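Local coordinates for probable AP endonuclease (African swine fever virus, PDB 6KI3), which probably cleaves the phosphodiester bond on the 5' side of abasic sites in DNA during repair, using three zinc ions, and also proofreads as a 3'-5' exonuclease, at residues Ile144-Pro149 and Lys177-Cys182. Numbering follows the deposited sequence.
With ZN (zinc ion), chain K; ZN (zinc ion), chain J; nucleotides of chain C.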
loop_
_atom_site.group_PDB
_atom_site.type_symbol
_atom_site.label_atom_id
_atom_site.label_comp_id
_atom_site.label_asym_id
_atom_site.label_seq_id
_atom_site.Cartn_x
_atom_site.Cartn_y
_atom_site.Cartn_z
ATOM N N ILE A 144 4.615 -0.973 -10.735
ATOM C CA ILE A 144 5.478 -0.808 -9.570
ATOM C C ILE A 144 5.006 0.434 -8.820
ATOM O O ILE A 144 5.107 1.552 -9.328
ATOM C CB ILE A 144 6.953 -0.691 -9.967
ATOM C CG1 ILE A 144 7.417 -1.954 -10.694
ATOM C CG2 ILE A 144 7.814 -0.437 -8.739
ATOM C CD1 ILE A 144 8.893 -1.950 -11.037
ATOM N N TYR A 145 4.479 0.238 -7.612
ATOM C CA TYR A 145 3.996 1.333 -6.777
ATOM C C TYR A 145 5.104 1.739 -5.813
ATOM O O TYR A 145 5.477 0.966 -4.924
ATOM C CB TYR A 145 2.734 0.928 -6.017
ATOM C CG TYR A 145 1.493 0.849 -6.876
ATOM C CD1 TYR A 145 0.763 1.991 -7.182
ATOM C CD2 TYR A 145 1.045 -0.368 -7.375
ATOM C CE1 TYR A 145 -0.373 1.926 -7.963
ATOM C CE2 TYR A 145 -0.093 -0.444 -8.158
ATOM C CZ TYR A 145 -0.798 0.706 -8.448
ATOM O OH TYR A 145 -1.930 0.639 -9.227
ATOM N N LEU A 146 5.628 2.950 -5.987
ATOM C CA LEU A 146 6.655 3.472 -5.095
ATOM C C LEU A 146 5.990 4.066 -3.859
ATOM O O LEU A 146 5.184 4.997 -3.968
ATOM C CB LEU A 146 7.507 4.516 -5.813
ATOM C CG LEU A 146 8.215 4.031 -7.079
ATOM C CD1 LEU A 146 9.099 5.125 -7.656
ATOM C CD2 LEU A 146 9.023 2.774 -6.795
ATOM N N GLU A 147 6.326 3.530 -2.688
ATOM C CA GLU A 147 5.668 3.919 -1.449
ATOM C C GLU A 147 6.405 5.072 -0.781
ATOM O O GLU A 147 7.638 5.121 -0.777
ATOM C CB GLU A 147 5.580 2.731 -0.490
ATOM C CG GLU A 147 4.840 3.038 0.805
ATOM C CD GLU A 147 4.659 1.819 1.686
ATOM O OE1 GLU A 147 4.147 1.973 2.813
ATOM O OE2 GLU A 147 5.024 0.706 1.253
ATOM N N THR A 148 5.636 5.999 -0.222
ATOM C CA THR A 148 6.197 7.088 0.565
ATOM C C THR A 148 6.910 6.518 1.788
ATOM O O THR A 148 6.272 5.832 2.602
ATOM C CB THR A 148 5.100 8.058 0.999
ATOM O OG1 THR A 148 4.093 7.345 1.728
ATOM C CG2 THR A 148 4.462 8.722 -0.214
ATOM N N PRO A 149 8.211 6.756 1.951
ATOM C CA PRO A 149 8.924 6.181 3.098
ATOM C C PRO A 149 8.823 7.040 4.348
ATOM O O PRO A 149 8.074 8.022 4.384
ATOM C CB PRO A 149 10.368 6.099 2.594
ATOM C CG PRO A 149 10.482 7.272 1.675
ATOM C CD PRO A 149 9.126 7.439 1.020
ATOM N N LYS A 177 7.828 3.185 -18.073
ATOM C CA LYS A 177 6.400 2.920 -18.021
ATOM C C LYS A 177 6.035 2.081 -16.801
ATOM O O LYS A 177 6.888 1.466 -16.155
ATOM C CB LYS A 177 5.940 2.210 -19.297
ATOM N N GLN A 178 4.749 2.014 -16.536
ATOM C CA GLN A 178 4.211 1.216 -15.461
ATOM C C GLN A 178 4.726 1.497 -14.069
ATOM O O GLN A 178 5.019 0.596 -13.327
ATOM C CB GLN A 178 4.363 -0.249 -15.814
ATOM C CG GLN A 178 3.976 -0.509 -17.241
ATOM C CD GLN A 178 3.289 -1.813 -17.415
ATOM O OE1 GLN A 178 2.134 -1.858 -17.775
ATOM N NE2 GLN A 178 3.982 -2.877 -17.154
ATOM N N ILE A 179 4.840 2.769 -13.756
ATOM C CA ILE A 179 5.283 3.217 -12.442
ATOM C C ILE A 179 4.121 3.940 -11.776
ATOM O O ILE A 179 3.453 4.767 -12.409
ATOM C CB ILE A 179 6.520 4.126 -12.542
ATOM C CG1 ILE A 179 7.659 3.393 -13.252
ATOM C CG2 ILE A 179 6.961 4.581 -11.158
ATOM C CD1 ILE A 179 8.229 2.236 -12.460
ATOM N N GLY A 180 3.873 3.615 -10.508
ATOM C CA GLY A 180 2.807 4.235 -9.750
ATOM C C GLY A 180 3.317 4.772 -8.424
ATOM O O GLY A 180 4.499 4.652 -8.093
ATOM N N LEU A 181 2.392 5.368 -7.678
ATOM C CA LEU A 181 2.681 5.964 -6.380
ATOM C C LEU A 181 1.792 5.328 -5.324
ATOM O O LEU A 181 0.583 5.177 -5.534
ATOM C CB LEU A 181 2.464 7.480 -6.410
ATOM C CG LEU A 181 2.430 8.197 -5.059
ATOM C CD1 LEU A 181 3.793 8.151 -4.388
ATOM C CD2 LEU A 181 1.953 9.633 -5.219
ATOM N N CYS A 182 2.391 4.953 -4.199
ATOM C CA CYS A 182 1.662 4.460 -3.038
ATOM C C CYS A 182 1.846 5.454 -1.900
ATOM O O CYS A 182 2.972 5.681 -1.446
ATOM C CB CYS A 182 2.144 3.070 -2.625
ATOM S SG CYS A 182 1.252 2.380 -1.212
HETATM ZN ZN ZN K . 5.252 -0.808 2.752
HETATM ZN ZN ZN J . 2.703 0.774 3.852
ATOM O "O5'" 3DR C 1 3.966 -1.735 6.377
ATOM P P 3DR C 1 4.905 -0.517 5.904
ATOM O OP1 3DR C 1 5.649 -1.075 4.716
ATOM O OP2 3DR C 1 3.918 0.573 5.574
ATOM O OP3 3DR C 1 5.785 -0.237 7.099
ATOM C "C2'" 3DR C 1 2.440 -5.862 6.066
ATOM C "C5'" 3DR C 1 4.447 -3.077 6.395
ATOM C "C4'" 3DR C 1 3.429 -3.936 7.132
ATOM O "O4'" 3DR C 1 2.116 -3.594 6.683
ATOM C "C1'" 3DR C 1 1.411 -4.753 6.238
ATOM C "C3'" 3DR C 1 3.639 -5.419 6.879
ATOM O "O3'" 3DR C 1 3.624 -6.111 8.128
#
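The Tyr145 ring meets the 177-182 segment at its edge: CD1 lies 3.6 Å from Leu181 O, near the ring plane, while Gly180 C approaches obliquely. Tyr145 CG stands anti to its carbonyl carbon (chi1 -74°), and the ring runs beside the backbone at Gly180, which has no side chain to meet it. The second flat group, the Glu147 carboxylate, splits its oxygens between two zinc ions, OE1 to zinc of chain J and OE2 to zinc of chain K, each at 2.1 Å. With CG anti to the backbone N (chi1 -177°) and the chain extended beyond it, the carboxylate reaches past Cys182, whose SG comes 4.2 Å from Glu147 CG.

The backbone pattern identifies parallel strands: Leu146 N and O bind Gly180 O and Cys182 N, the residues flanking Leu181. Ile144 N donates to Gln178 O, and Ile144 O accepts from Gly180 N at 2.7 Å. Past the end of strand 144-147, Thr148 N continues the ladder to Cys182 O, at 2.9 Å. On the other face of the sheet, the Leu146 and Ile179 side chains cross obliquely, Leu146 CD1 lying 4.1 Å from Ile179 CG2; helix 161-174 covers both residues, completing a beta-alpha-beta unit of the TIM barrel.

Thr148 OG1 bonds to Asp184 N, tying the end of one strand to a zinc ligand on the next. His83 and His120 share zinc of chain K with Glu147; Asp184, His223 and Glu276 share that of chain J. Both ions also hold phosphate oxygens of the abasic-site analogue in chain C, so the bridging carboxylate, fixed by two metal bonds, links this strand pair to the DNA phosphate through the two zinc ions.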